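Local coordinates for protein endo-1,3-beta-glucanase, family GH16 (Zobellia galactanivorans, PDB 4BPZ) that probably hydrolyses internal beta-1,3-glucosidic bonds of glucans such as algal laminarin, this chain being the family GH16 domain of a longer, calcium-binding enzyme, at residues Asn44-His49 / Asn227-Gly232; Pro105-Thr110 / Asn241-Ile246; Ile145-Gly150 / Gly232-Asp237. The protein carries 1 engineered substitution. One frame throughout, in Å; residues are numbered along the deposited sequence. Where two conformers were deposited one is given.

Interaction 1. Residues Asn44-His49 / Asn227-Gly232. With BGC (beta-D-glucopyranose), chain C; GLC (alpha-D-glucopyranose), chain B.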
ATOM      1  N   ASN A  44       2.589  -4.784  13.147  1.00 13.24           N
ATOM      2  CA  ASN A  44       1.588  -3.882  13.659  1.00 13.04           C
ATOM      3  C   ASN A  44       0.472  -4.563  14.433  1.00 13.75           C
ATOM      4  O   ASN A  44      -0.662  -4.016  14.484  1.00 14.14           O
ATOM      5  CB  ASN A  44       1.019  -2.977  12.543  1.00 13.49           C
ATOM      6  CG  ASN A  44       2.083  -2.358  11.706  1.00 12.90           C
ATOM      7  OD1 ASN A  44       2.975  -1.698  12.255  1.00 14.37           O
ATOM      8  ND2 ASN A  44       2.032  -2.542  10.399  1.00 12.46           N
ATOM      9  N   ASN A  45       0.670  -5.784  14.952  1.00 13.77           N
ATOM     10  CA  ASN A  45      -0.376  -6.493  15.643  1.00 14.74           C
ATOM     11  C   ASN A  45      -1.599  -6.781  14.763  1.00 13.31           C
ATOM     12  O   ASN A  45      -2.696  -7.045  15.260  1.00 14.17           O
ATOM     13  CB  ASN A  45      -0.794  -5.787  16.959  1.00 17.82           C
ATOM     14  CG  ASN A  45       0.372  -5.600  17.846  1.00 22.29           C
ATOM     15  OD1 ASN A  45       1.045  -6.599  18.151  1.00 25.91           O
ATOM     16  ND2 ASN A  45       0.660  -4.404  18.213  1.00 26.32           N
ATOM     17  N   GLU A  46      -1.387  -6.845  13.410  1.00 13.33           N
ATOM     18  CA  GLU A  46      -2.491  -7.084  12.476  1.00 13.15           C
ATOM     19  C   GLU A  46      -2.995  -8.500  12.648  1.00 12.08           C
ATOM     20  O   GLU A  46      -2.266  -9.437  13.002  1.00 13.66           O
ATOM     21  CB  GLU A  46      -1.958  -6.896  11.058  1.00 13.16           C
ATOM     22  CG  GLU A  46      -1.672  -5.432  10.775  1.00 12.89           C
ATOM     23  CD  GLU A  46      -0.757  -5.250   9.577  1.00 11.90           C
ATOM     24  OE1 GLU A  46      -0.647  -6.202   8.733  1.00 12.90           O
ATOM     25  OE2 GLU A  46      -0.172  -4.137   9.469  1.00 13.14           O
ATOM     26  N   LEU A  47      -4.274  -8.713  12.270  1.00 12.18           N
ATOM     27  CA  LEU A  47      -4.968  -9.957  12.570  1.00 13.15           C
ATOM     28  C   LEU A  47      -5.186 -10.843  11.404  1.00 12.02           C
ATOM     29  O   LEU A  47      -5.745 -11.906  11.545  1.00 14.46           O
ATOM     30  CB  LEU A  47      -6.324  -9.612  13.246  1.00 14.06           C
ATOM     31  CG  LEU A  47      -6.134  -8.901  14.618  1.00 15.43           C
ATOM     32  CD1 LEU A  47      -7.490  -8.634  15.250  1.00 18.50           C
ATOM     33  CD2 LEU A  47      -5.345  -9.772  15.584  1.00 19.22           C
ATOM     34  N   GLN A  48      -4.757 -10.466  10.194  1.00 12.29           N
ATOM     35  CA  GLN A  48      -5.023 -11.209   8.964  1.00 12.48           C
ATOM     36  C   GLN A  48      -3.878 -12.127   8.564  1.00 12.03           C
ATOM     37  O   GLN A  48      -2.687 -11.853   8.862  1.00 12.85           O
ATOM     38  CB  GLN A  48      -5.381 -10.330   7.757  1.00 12.24           C
ATOM     39  CG  GLN A  48      -4.183  -9.615   7.088  1.00 12.71           C
ATOM     40  CD  GLN A  48      -3.481  -8.631   7.952  1.00 11.13           C
ATOM     41  OE1 GLN A  48      -2.222  -8.468   7.842  1.00 14.03           O
ATOM     42  NE2 GLN A  48      -4.152  -7.940   8.785  1.00 10.72           N
ATOM     43  N   HIS A  49      -4.199 -13.136   7.755  1.00 11.84           N
ATOM     44  CA  HIS A  49      -3.280 -13.703   6.768  1.00 12.11           C
ATOM     45  C   HIS A  49      -3.565 -13.109   5.410  1.00 11.92           C
ATOM     46  O   HIS A  49      -4.683 -12.749   5.088  1.00 12.77           O
ATOM     47  CB  HIS A  49      -3.423 -15.216   6.666  1.00 12.54           C
ATOM     48  CG  HIS A  49      -2.570 -15.976   7.645  1.00 13.26           C
ATOM     49  ND1 HIS A  49      -1.268 -15.761   7.784  1.00 13.91           N
ATOM     50  CD2 HIS A  49      -2.904 -17.003   8.519  1.00 13.30           C
ATOM     51  CE1 HIS A  49      -0.798 -16.588   8.736  1.00 14.42           C
ATOM     52  NE2 HIS A  49      -1.798 -17.348   9.155  1.00 14.92           N
ATOM     53  N   ASN A 227      -2.949  -3.202  -0.178  1.00 10.16           N
ATOM     54  CA  ASN A 227      -3.383  -4.229   0.776  1.00 10.34           C
ATOM     55  C   ASN A 227      -4.591  -3.739   1.579  1.00 10.25           C
ATOM     56  O   ASN A 227      -4.836  -2.527   1.645  1.00 10.34           O
ATOM     57  CB  ASN A 227      -2.257  -4.655   1.725  1.00 10.72           C
ATOM     58  CG  ASN A 227      -1.831  -3.556   2.652  1.00 10.73           C
ATOM     59  OD1 ASN A 227      -1.140  -2.633   2.215  1.00 12.23           O
ATOM     60  ND2 ASN A 227      -2.315  -3.555   3.880  1.00 11.93           N
ATOM     61  N   ILE A 228      -5.274  -4.661   2.242  1.00 10.46           N
ATOM     62  CA  ILE A 228      -6.162  -4.317   3.401  1.00 10.59           C
ATOM     63  C   ILE A 228      -5.669  -5.092   4.587  1.00  9.94           C
ATOM     64  O   ILE A 228      -5.796  -6.323   4.577  1.00 11.06           O
ATOM     65  CB  ILE A 228      -7.658  -4.614   3.175  1.00 11.52           C
ATOM     66  CG1 ILE A 228      -8.237  -4.089   1.861  1.00 11.56           C
ATOM     67  CG2 ILE A 228      -8.421  -4.053   4.389  1.00 12.01           C
ATOM     68  CD1 ILE A 228      -9.645  -4.633   1.622  1.00 13.00           C
ATOM     69  N   ALA A 229      -5.157  -4.437   5.614  1.00 10.17           N
ATOM     70  CA  ALA A 229      -4.904  -5.118   6.888  1.00 11.22           C
ATOM     71  C   ALA A 229      -6.192  -5.095   7.697  1.00 10.78           C
ATOM     72  O   ALA A 229      -7.040  -4.220   7.523  1.00 11.05           O
ATOM     73  CB  ALA A 229      -3.768  -4.414   7.608  1.00 11.11           C
ATOM     74  N   MET A 230      -6.313  -6.023   8.610  1.00 11.63           N
ATOM     75  CA  MET A 230      -7.462  -6.084   9.577  1.00 11.30           C
ATOM     76  C   MET A 230      -6.932  -5.898  10.981  1.00 11.91           C
ATOM     77  O   MET A 230      -6.002  -6.568  11.407  1.00 12.63           O
ATOM     78  CB  MET A 230      -8.164  -7.383   9.464  1.00 12.60           C
ATOM     79  CG  MET A 230      -8.941  -7.571   8.164  1.00 13.07           C
ATOM     80  SD  MET A 230     -10.216  -6.290   7.828  1.00 13.07           S
ATOM     81  CE  MET A 230     -11.286  -6.466   9.277  1.00 14.35           C
ATOM     82  N   GLY A 231      -7.561  -4.980  11.720  1.00 12.04           N
ATOM     83  CA  GLY A 231      -7.137  -4.743  13.098  1.00 12.91           C
ATOM     84  C   GLY A 231      -5.741  -4.168  13.145  1.00 12.84           C
ATOM     85  O   GLY A 231      -5.270  -3.437  12.272  1.00 13.10           O
ATOM     86  N   GLY A 232      -5.056  -4.497  14.260  1.00 13.28           N
ATOM     87  CA  GLY A 232      -3.737  -3.930  14.485  1.00 14.14           C
ATOM     88  C   GLY A 232      -3.741  -2.448  14.781  1.00 13.71           C
ATOM     89  O   GLY A 232      -4.801  -1.834  15.078  1.00 14.79           O
TER
HETATM   90  C2  BGC C   2       5.601  -1.826  10.292  1.00 15.89           C
HETATM   91  C3  BGC C   2       7.030  -2.265  10.391  1.00 15.86           C
HETATM   92  C4  BGC C   2       7.425  -3.132   9.138  1.00 14.56           C
HETATM   93  C5  BGC C   2       7.099  -2.352   7.839  1.00 14.66           C
HETATM   94  C6  BGC C   2       7.277  -3.159   6.570  1.00 18.51           C
HETATM   95  C1  BGC C   2       5.385  -1.134   8.920  1.00 15.65           C
HETATM   96  O2  BGC C   2       5.331  -0.947  11.347  1.00 16.16           O
HETATM   97  O3  BGC C   2       7.130  -3.085  11.553  1.00 17.81           O
HETATM   98  O4  BGC C   2       8.822  -3.386   9.046  1.00 15.13           O
HETATM   99  O5  BGC C   2       5.681  -2.029   7.877  1.00 14.97           O
HETATM  100  O6  BGC C   2       6.419  -4.274   6.472  1.00 17.36           O
HETATM  101  C1  GLC B   1       3.042   2.304   6.888  1.00 21.97           C
HETATM  102  C2  GLC B   1       3.584   1.475   8.101  1.00 16.88           C
HETATM  103  C3  GLC B   1       3.559  -0.001   7.677  1.00 14.65           C
HETATM  104  C4  GLC B   1       2.216  -0.398   7.244  1.00 12.01           C
HETATM  105  C5  GLC B   1       1.963   0.413   5.996  1.00 12.62           C
HETATM  106  C6  GLC B   1       0.618   0.151   5.356  1.00 12.49           C
HETATM  107  O1  GLC B   1       3.993   2.467   5.857  1.00 23.99           O
HETATM  108  O2  GLC B   1       4.874   1.956   8.381  1.00 16.66           O
HETATM  109  O3  GLC B   1       3.994  -0.835   8.833  1.00 15.50           O
HETATM  110  O4  GLC B   1       2.178  -1.814   6.980  1.00 12.52           O
HETATM  111  O5  GLC B   1       1.961   1.809   6.371  1.00 15.24           O
HETATM  112  O6  GLC B   1      -0.460   0.442   6.238  1.00 13.11           O
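Asn44 and Glu46 meet the last residues of strand 222-230 and the glycine turn after it, at Ala229 and Gly232, and the contact leads directly into the glucan-binding cleft. The amide of Asn44 reads both sugars. Its OD1 accepts the hydroxyl O2 of the beta-glucose at 2.6 Å, and its ND2 gives one hydrogen to GLC O3, the oxygen that links the two rings. The other hydrogen runs almost straight, 173°, to Glu46 OE2 at 2.9 Å from ND2; OE2 lies in the plane of the Asn44 amide, but the donor comes to it from the anti side, 34° out of the carboxylate plane. Both N-H groups are thereby used, which fixes the rotation of the amide. With alanine in place of Asn44, the linking oxygen and the O2 hydroxyl would probably lose these partners, and the Glu46 carboxylate would be freer to turn.

Glu46 in turn packs on Ala229. Its CG is anti to the carbonyl carbon (chi1 -71°), which with the extended chain lays CD against Ala229 CB at 3.7 Å. Behind them Leu47 N donates to Met230 O at 2.9 Å. Gly232 CA lies 3.1 Å from Asn44 O, so tight that a beta carbon there would collide with this oxygen. Further out, Trp111 of strand 110-118 touches Asn44 and Glu46, Leu47 rests on Tyr82 of strand 82-93, and Met230 reaches Ala68 of strand 63-75.

Interaction 2. Residues Pro105-Thr110 / Asn241-Ile246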
ATOM      1  N   PRO A 105     -12.534   0.672   1.627  1.00 12.14           N
ATOM      2  CA  PRO A 105     -13.500  -0.064   2.462  1.00 12.86           C
ATOM      3  C   PRO A 105     -14.221   0.895   3.401  1.00 12.64           C
ATOM      4  O   PRO A 105     -13.621   1.815   3.980  1.00 14.27           O
ATOM      5  CB  PRO A 105     -12.592  -1.054   3.229  1.00 13.84           C
ATOM      6  CG  PRO A 105     -11.297  -1.061   2.498  1.00 16.98           C
ATOM      7  CD  PRO A 105     -11.158   0.169   1.696  1.00 12.32           C
ATOM      8  N   SER A 106     -15.496   0.624   3.639  1.00 13.90           N
ATOM      9  CA  SER A 106     -16.272   1.441   4.604  1.00 14.41           C
ATOM     10  C   SER A 106     -16.294   0.901   6.000  1.00 13.40           C
ATOM     11  O   SER A 106     -16.673   1.668   6.906  1.00 14.77           O
ATOM     12  CB  SER A 106     -17.774   1.519   4.121  1.00 15.76           C
ATOM     13  OG  SER A 106     -18.345   0.246   4.116  1.00 16.76           O
ATOM     14  N   LYS A 107     -15.987  -0.376   6.217  1.00 13.16           N
ATOM     15  CA  LYS A 107     -16.294  -0.994   7.474  1.00 14.54           C
ATOM     16  C   LYS A 107     -15.245  -0.741   8.514  1.00 13.86           C
ATOM     17  O   LYS A 107     -14.027  -0.664   8.282  1.00 13.91           O
ATOM     18  CB  LYS A 107     -16.517  -2.496   7.328  1.00 15.14           C
ATOM     19  CG  LYS A 107     -17.826  -2.775   6.535  1.00 16.61           C
ATOM     20  CD  LYS A 107     -18.105  -4.247   6.347  1.00 17.72           C
ATOM     21  CE  LYS A 107     -19.423  -4.458   5.578  1.00 17.77           C
ATOM     22  NZ  LYS A 107     -19.675  -5.911   5.388  1.00 19.23           N
ATOM     23  N   LYS A 108     -15.711  -0.696   9.775  1.00 13.74           N
ATOM     24  CA  LYS A 108     -14.832  -0.561  10.900  1.00 13.69           C
ATOM     25  C   LYS A 108     -13.868  -1.740  11.000  1.00 14.11           C
ATOM     26  O   LYS A 108     -14.289  -2.861  10.750  1.00 15.31           O
ATOM     27  CB  LYS A 108     -15.682  -0.441  12.215  1.00 17.53           C
ATOM     28  CG  LYS A 108     -14.886  -0.142  13.455  1.00 18.78           C
ATOM     29  CD  LYS A 108     -15.867   0.225  14.607  1.00 23.87           C
ATOM     30  CE  LYS A 108     -14.996   0.365  15.852  1.00 31.69           C
ATOM     31  NZ  LYS A 108     -15.652   0.997  17.043  1.00 38.39           N
ATOM     32  N   GLY A 109     -12.636  -1.466  11.413  1.00 13.78           N
ATOM     33  CA  GLY A 109     -11.632  -2.496  11.554  1.00 14.79           C
ATOM     34  C   GLY A 109     -10.688  -2.668  10.361  1.00 12.15           C
ATOM     35  O   GLY A 109      -9.673  -3.348  10.499  1.00 12.85           O
ATOM     36  N   THR A 110     -11.071  -2.123   9.211  1.00 11.68           N
ATOM     37  CA  THR A 110     -10.282  -2.247   7.998  1.00 11.53           C
ATOM     38  C   THR A 110      -9.217  -1.144   7.931  1.00 11.07           C
ATOM     39  O   THR A 110      -9.426   0.012   8.338  1.00 12.22           O
ATOM     40  CB  THR A 110     -11.195  -2.169   6.763  1.00 12.15           C
ATOM     41  OG1 THR A 110     -11.833  -0.869   6.730  1.00 12.00           O
ATOM     42  CG2 THR A 110     -12.224  -3.247   6.681  1.00 13.01           C
ATOM     43  N   ASN A 241     -19.612  -8.604  14.120  1.00 19.79           N
ATOM     44  CA  ASN A 241     -20.413  -8.924  12.974  1.00 21.90           C
ATOM     45  C   ASN A 241     -19.719  -8.800  11.650  1.00 19.08           C
ATOM     46  O   ASN A 241     -20.370  -8.931  10.582  1.00 21.99           O
ATOM     47  CB  ASN A 241     -21.772  -8.165  13.016  1.00 23.53           C
ATOM     48  CG  ASN A 241     -21.669  -6.611  12.599  1.00 32.35           C
ATOM     49  OD1 ASN A 241     -20.575  -5.982  12.555  1.00 29.69           O
ATOM     50  ND2 ASN A 241     -22.851  -5.996  12.259  1.00 32.37           N
ATOM     51  N   PHE A 242     -18.427  -8.438  11.608  1.00 19.12           N
ATOM     52  CA  PHE A 242     -17.749  -8.214  10.328  1.00 16.30           C
ATOM     53  C   PHE A 242     -17.841  -9.459   9.496  1.00 15.41           C
ATOM     54  O   PHE A 242     -17.560 -10.577   9.909  1.00 16.65           O
ATOM     55  CB  PHE A 242     -16.297  -7.886  10.635  1.00 17.16           C
ATOM     56  CG  PHE A 242     -15.506  -7.563   9.351  1.00 14.14           C
ATOM     57  CD1 PHE A 242     -15.496  -6.316   8.865  1.00 15.48           C
ATOM     58  CD2 PHE A 242     -14.857  -8.534   8.630  1.00 14.68           C
ATOM     59  CE1 PHE A 242     -14.800  -5.963   7.669  1.00 14.95           C
ATOM     60  CE2 PHE A 242     -14.144  -8.200   7.473  1.00 13.95           C
ATOM     61  CZ  PHE A 242     -14.139  -6.960   6.974  1.00 13.62           C
ATOM     62  N   THR A 243     -18.205  -9.247   8.235  1.00 14.57           N
ATOM     63  CA  THR A 243     -18.247 -10.321   7.248  1.00 15.58           C
ATOM     64  C   THR A 243     -17.095 -10.198   6.248  1.00 13.28           C
ATOM     65  O   THR A 243     -16.162 -11.001   6.262  1.00 14.53           O
ATOM     66  CB  THR A 243     -19.582 -10.331   6.481  1.00 16.67           C
ATOM     67  OG1 THR A 243     -19.884  -9.007   6.024  1.00 17.24           O
ATOM     68  CG2 THR A 243     -20.708 -10.823   7.378  1.00 21.30           C
ATOM     69  N   ASP A 244     -17.170  -9.189   5.385  1.00 14.10           N
ATOM     70  CA  ASP A 244     -16.145  -8.942   4.380  1.00 12.67           C
ATOM     71  C   ASP A 244     -16.231  -7.500   3.949  1.00 13.35           C
ATOM     72  O   ASP A 244     -17.224  -6.799   4.194  1.00 15.15           O
ATOM     73  CB  ASP A 244     -16.270  -9.924   3.227  1.00 15.19           C
ATOM     74  CG  ASP A 244     -17.706 -10.003   2.736  1.00 18.71           C
ATOM     75  OD1 ASP A 244     -18.222  -9.056   2.189  1.00 20.69           O
ATOM     76  OD2 ASP A 244     -18.366 -11.110   3.012  1.00 20.02           O
ATOM     77  N   ASP A 245     -15.183  -6.991   3.282  1.00 13.44           N
ATOM     78  CA  ASP A 245     -15.229  -5.654   2.688  1.00 13.92           C
ATOM     79  C   ASP A 245     -14.213  -5.569   1.580  1.00 12.17           C
ATOM     80  O   ASP A 245     -13.229  -6.359   1.564  1.00 13.85           O
ATOM     81  CB  ASP A 245     -14.966  -4.544   3.706  1.00 14.41           C
ATOM     82  CG  ASP A 245     -15.638  -3.251   3.367  1.00 16.00           C
ATOM     83  OD1 ASP A 245     -16.390  -3.171   2.370  1.00 18.25           O
ATOM     84  OD2 ASP A 245     -15.405  -2.277   4.116  1.00 18.49           O
ATOM     85  N   ILE A 246     -14.392  -4.621   0.682  1.00 12.26           N
ATOM     86  CA  ILE A 246     -13.603  -4.450  -0.520  1.00 12.14           C
ATOM     87  C   ILE A 246     -12.916  -3.107  -0.604  1.00 12.00           C
ATOM     88  O   ILE A 246     -13.463  -2.089  -0.276  1.00 12.94           O
ATOM     89  CB  ILE A 246     -14.492  -4.705  -1.781  1.00 13.51           C
ATOM     90  CG1 ILE A 246     -14.719  -6.212  -1.976  1.00 14.63           C
ATOM     91  CG2 ILE A 246     -13.929  -4.076  -3.056  1.00 14.87           C
ATOM     92  CD1 ILE A 246     -15.839  -6.571  -2.987  1.00 16.73           C
TER
HETATM   93  O   HOH W   1     -17.516  -0.889   1.743  1.00 24.99           O
HETATM   94  O   HOH W   2     -19.809  -6.746   8.054  1.00 20.85           O
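Lys107, the first residue of a type II beta turn that ends at Thr110, sets its backbone against Asp245 near the start of strand 244-255, while Pro105 approaches Ile246 with their CA atoms 5.3 Å apart. This is a loop-to-strand contact in the jelly-roll beta sandwich of family GH16, where the connection between strands 96-103 and 110-118 is pinned by a carboxylate and a lysine reaching in opposite directions across the contact. Asp245 OD2 accepts Lys107 N at 2.9 Å, nearly in line with its C-O bond (156° at the hydrogen), with Pro105 CB lying close at 3.2 Å. The second oxygen, OD1, takes a hydrogen from a water at 2.6 Å that itself accepts Ser106 N, so both oxygens are engaged by the loop, one directly and one through solvent.

In return Lys107 stretches out fully, chi2 to chi4 all close to 180°, and carries NZ to Asp244 O at 2.9 Å. A second water accepts from both NZ and Thr243 N. The aliphatic root of the lysine meets the edge of the Phe242 ring, Lys107 CB lying 3.9 Å from CE1, and Thr110 CG2 comes up to that same ring carbon obliquely. Met230 CE of strand 222-230 sits over the ring face turned away from Lys107 NZ. Within the turn, Thr110 OG1 donates to Lys107 O at 2.7 Å, in the carbonyl plane.

Interaction 3. Residues Ile145-Gly150 / Gly232-Asp237. With GLC (alpha-D-glucopyranose), chain B.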
ATOM      1  N   ILE A 145       1.110   6.586   0.336  1.00 12.19           N
ATOM      2  CA  ILE A 145       0.274   7.419  -0.535  1.00 11.74           C
ATOM      3  C   ILE A 145      -1.132   7.520   0.036  1.00 11.71           C
ATOM      4  O   ILE A 145      -1.745   8.580  -0.016  1.00 13.32           O
ATOM      5  CB  ILE A 145       0.298   6.848  -1.944  1.00 12.55           C
ATOM      6  CG1 ILE A 145       1.752   6.738  -2.436  1.00 13.61           C
ATOM      7  CG2 ILE A 145      -0.578   7.718  -2.843  1.00 15.02           C
ATOM      8  CD1 ILE A 145       1.868   6.113  -3.816  1.00 16.18           C
ATOM      9  N   LEU A 146      -1.647   6.445   0.608  1.00 11.33           N
ATOM     10  CA  LEU A 146      -2.951   6.470   1.261  1.00 12.09           C
ATOM     11  C   LEU A 146      -2.940   5.441   2.335  1.00 12.11           C
ATOM     12  O   LEU A 146      -2.534   4.277   2.134  1.00 12.23           O
ATOM     13  CB  LEU A 146      -4.018   6.066   0.202  1.00 13.88           C
ATOM     14  CG  LEU A 146      -5.485   5.875   0.655  1.00 14.43           C
ATOM     15  CD1 LEU A 146      -5.773   4.527   1.209  1.00 17.34           C
ATOM     16  CD2 LEU A 146      -5.966   7.093   1.517  1.00 14.67           C
ATOM     17  N   GLU A 147      -3.376   5.798   3.580  1.00 13.13           N
ATOM     18  CA  GLU A 147      -3.892   4.861   4.536  1.00 13.01           C
ATOM     19  C   GLU A 147      -5.197   5.407   5.088  1.00 11.84           C
ATOM     20  O   GLU A 147      -5.397   6.626   5.144  1.00 13.56           O
ATOM     21  CB  GLU A 147      -2.952   4.646   5.698  1.00 13.99           C
ATOM     22  CG  GLU A 147      -1.572   4.134   5.344  1.00 16.32           C
ATOM     23  CD  GLU A 147      -0.683   3.985   6.580  1.00 17.19           C
ATOM     24  OE1 GLU A 147      -0.803   3.029   7.360  1.00 15.99           O
ATOM     25  OE2 GLU A 147       0.154   4.939   6.875  1.00 20.93           O
ATOM     26  N   GLN A 148      -6.097   4.507   5.505  1.00 12.08           N
ATOM     27  CA  GLN A 148      -7.168   4.917   6.405  1.00 11.65           C
ATOM     28  C   GLN A 148      -7.147   4.040   7.591  1.00 11.31           C
ATOM     29  O   GLN A 148      -6.898   2.822   7.465  1.00 12.89           O
ATOM     30  CB  GLN A 148      -8.555   4.861   5.742  1.00 16.06           C
ATOM     31  CG  GLN A 148      -8.939   5.965   4.819  1.00 16.20           C
ATOM     32  CD  GLN A 148     -10.428   6.082   4.720  1.00 15.42           C
ATOM     33  OE1 GLN A 148     -11.163   5.105   4.388  1.00 14.54           O
ATOM     34  NE2 GLN A 148     -10.897   7.274   4.879  1.00 13.79           N
ATOM     35  N   ASN A 149      -7.362   4.605   8.777  1.00 12.32           N
ATOM     36  CA  ASN A 149      -7.550   3.791   9.938  1.00 12.29           C
ATOM     37  C   ASN A 149      -8.960   3.207   9.997  1.00 12.23           C
ATOM     38  O   ASN A 149      -9.794   3.490   9.182  1.00 12.64           O
ATOM     39  CB  ASN A 149      -7.123   4.537  11.230  1.00 13.27           C
ATOM     40  CG  ASN A 149      -7.931   5.781  11.491  1.00 14.12           C
ATOM     41  OD1 ASN A 149      -7.333   6.840  11.896  1.00 16.68           O
ATOM     42  ND2 ASN A 149      -9.196   5.741  11.267  1.00 13.23           N
ATOM     43  N   GLY A 150      -9.208   2.358  10.985  1.00 12.41           N
ATOM     44  CA  GLY A 150     -10.459   1.606  11.061  1.00 13.43           C
ATOM     45  C   GLY A 150     -11.589   2.385  11.667  1.00 13.49           C
ATOM     46  O   GLY A 150     -12.757   2.023  11.431  1.00 16.69           O
ATOM     47  N   GLY A 232      -5.056  -4.497  14.260  1.00 13.28           N
ATOM     48  CA  GLY A 232      -3.737  -3.930  14.485  1.00 14.14           C
ATOM     49  C   GLY A 232      -3.741  -2.448  14.781  1.00 13.71           C
ATOM     50  O   GLY A 232      -4.801  -1.834  15.078  1.00 14.79           O
ATOM     51  N   THR A 233      -2.585  -1.824  14.682  1.00 14.69           N
ATOM     52  CA  THR A 233      -2.368  -0.408  15.102  0.50 14.36           C
ATOM     53  C   THR A 233      -3.431   0.506  14.618  1.00 13.72           C
ATOM     54  O   THR A 233      -4.067   1.262  15.355  1.00 16.00           O
ATOM     55  CB  THR A 233      -0.966   0.086  14.687  0.50 14.42           C
ATOM     56  OG1 THR A 233      -0.021  -0.901  15.126  0.50 16.36           O
ATOM     57  CG2 THR A 233      -0.623   1.435  15.353  0.50 15.11           C
ATOM     58  N   LEU A 234      -3.563   0.544  13.295  1.00 13.45           N
ATOM     59  CA  LEU A 234      -4.506   1.444  12.650  1.00 12.89           C
ATOM     60  C   LEU A 234      -5.810   0.800  12.263  1.00 12.34           C
ATOM     61  O   LEU A 234      -6.764   1.560  12.029  1.00 14.76           O
ATOM     62  CB  LEU A 234      -3.906   2.161  11.492  1.00 13.51           C
ATOM     63  CG  LEU A 234      -2.798   3.189  11.782  1.00 17.35           C
ATOM     64  CD1 LEU A 234      -2.454   4.012  10.501  1.00 19.87           C
ATOM     65  CD2 LEU A 234      -3.008   4.065  12.995  1.00 21.85           C
ATOM     66  N   GLY A 235      -5.946  -0.516  12.206  1.00 13.10           N
ATOM     67  CA  GLY A 235      -7.237  -1.087  11.989  1.00 12.63           C
ATOM     68  C   GLY A 235      -8.135  -0.961  13.222  1.00 13.29           C
ATOM     69  O   GLY A 235      -9.349  -0.707  13.086  1.00 14.50           O
ATOM     70  N   GLY A 236      -7.568  -1.177  14.400  1.00 14.19           N
ATOM     71  CA  GLY A 236      -8.379  -1.073  15.613  1.00 14.17           C
ATOM     72  C   GLY A 236      -9.312  -2.236  15.791  1.00 14.22           C
ATOM     73  O   GLY A 236      -9.151  -3.333  15.231  1.00 15.74           O
ATOM     74  N   ASP A 237     -10.286  -2.041  16.663  1.00 16.57           N
ATOM     75  CA  ASP A 237     -11.261  -3.072  16.985  1.00 16.56           C
ATOM     76  C   ASP A 237     -12.131  -3.373  15.742  1.00 15.78           C
ATOM     77  O   ASP A 237     -12.556  -2.484  14.971  1.00 16.81           O
ATOM     78  CB  ASP A 237     -12.183  -2.607  18.097  1.00 20.44           C
ATOM     79  CG  ASP A 237     -11.386  -2.330  19.406  1.00 26.61           C
ATOM     80  OD1 ASP A 237     -10.306  -2.920  19.642  1.00 39.32           O
ATOM     81  OD2 ASP A 237     -11.871  -1.429  20.131  1.00 39.95           O
TER
HETATM   82  C1  GLC B   1       3.042   2.304   6.888  1.00 21.97           C
HETATM   83  C2  GLC B   1       3.584   1.475   8.101  1.00 16.88           C
HETATM   84  C3  GLC B   1       3.559  -0.001   7.677  1.00 14.65           C
HETATM   85  C4  GLC B   1       2.216  -0.398   7.244  1.00 12.01           C
HETATM   86  C5  GLC B   1       1.963   0.413   5.996  1.00 12.62           C
HETATM   87  C6  GLC B   1       0.618   0.151   5.356  1.00 12.49           C
HETATM   88  O1  GLC B   1       3.993   2.467   5.857  1.00 23.99           O
HETATM   89  O2  GLC B   1       4.874   1.956   8.381  1.00 16.66           O
HETATM   90  O3  GLC B   1       3.994  -0.835   8.833  1.00 15.50           O
HETATM   91  O4  GLC B   1       2.178  -1.814   6.980  1.00 12.52           O
HETATM   92  O5  GLC B   1       1.961   1.809   6.371  1.00 15.24           O
HETATM   93  O6  GLC B   1      -0.460   0.442   6.238  1.00 13.11           O
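Gly150 and Leu234 join the segment after strand 146-147 to the short helix 232-235, both bordering the sugar-binding cleft of the jelly roll. Residues 145-150 carry the end of the GH16 signature, closing with Glu147, and run on to Gly150; Ile145 and Leu146 form a classic beta bulge opposite Ile114, and the signature's first glutamate is here the engineered Ser142.

A backbone hydrogen bond anchors the pair: Gly150 N donates to Leu234 O at 2.8 Å, in the carbonyl plane but bent at the hydrogen (143°). Next to it is a straighter CA-H...O contact, Gly150 CA to Gly235 O at 3.3 Å with 158° at the hydrogen. Such closeness leaves no room for a beta carbon on Gly150, which would run into Gly235 O. Leu234 O is also approached by Asn149 CB at 3.1 Å, so the carbonyl is hemmed in by successive residues. On the helical side, Gly236 N bonds back to Gly232 O, and Gly236 then takes positive phi as the chain leaves the helix.

In the nonpolar packing, Leu234 CB lies 4.0 Å from Asn149 CB, while Trp111, Trp151 and Ile157 also touch the leucine.

Polar contacts to ligand converge on Glu147, whose extended chain delivers the carboxylate to the alpha-glucose. The methyl Leu234 CD1 lies beside it, 3.7 Å from Glu147 OE1. Trp111 NE1 donates to OE1, and the same oxygen accepts the sugar hydroxyl, GLC O6 lying 2.8 Å from Glu147 OE1.

Overall arrangement
From the N terminus, residues 44-49 come first and wait for 227-232, so interaction 1 closes a long loop made largely of strands. Within that loop lie 105-110 and 145-150, whose partners come later: interactions 2 and 3 therefore both cross interaction 1, whereas interaction 3 nests inside the loop closed by 105-110 with 241-246. Gly232 belongs to both interactions 1 and 3, which reach the same alpha-glucose through residues 44-49 and 145-150, while strand 222-230 and helix 232-235 supply their other sides. Interaction 2 joins them from the side away from the sugar: Gly231 N probably bonds to Gly109 O at 2.9 Å, and Lys108 CG packs on Gly150 O. Together they tie the cleft's border to strand 244-255.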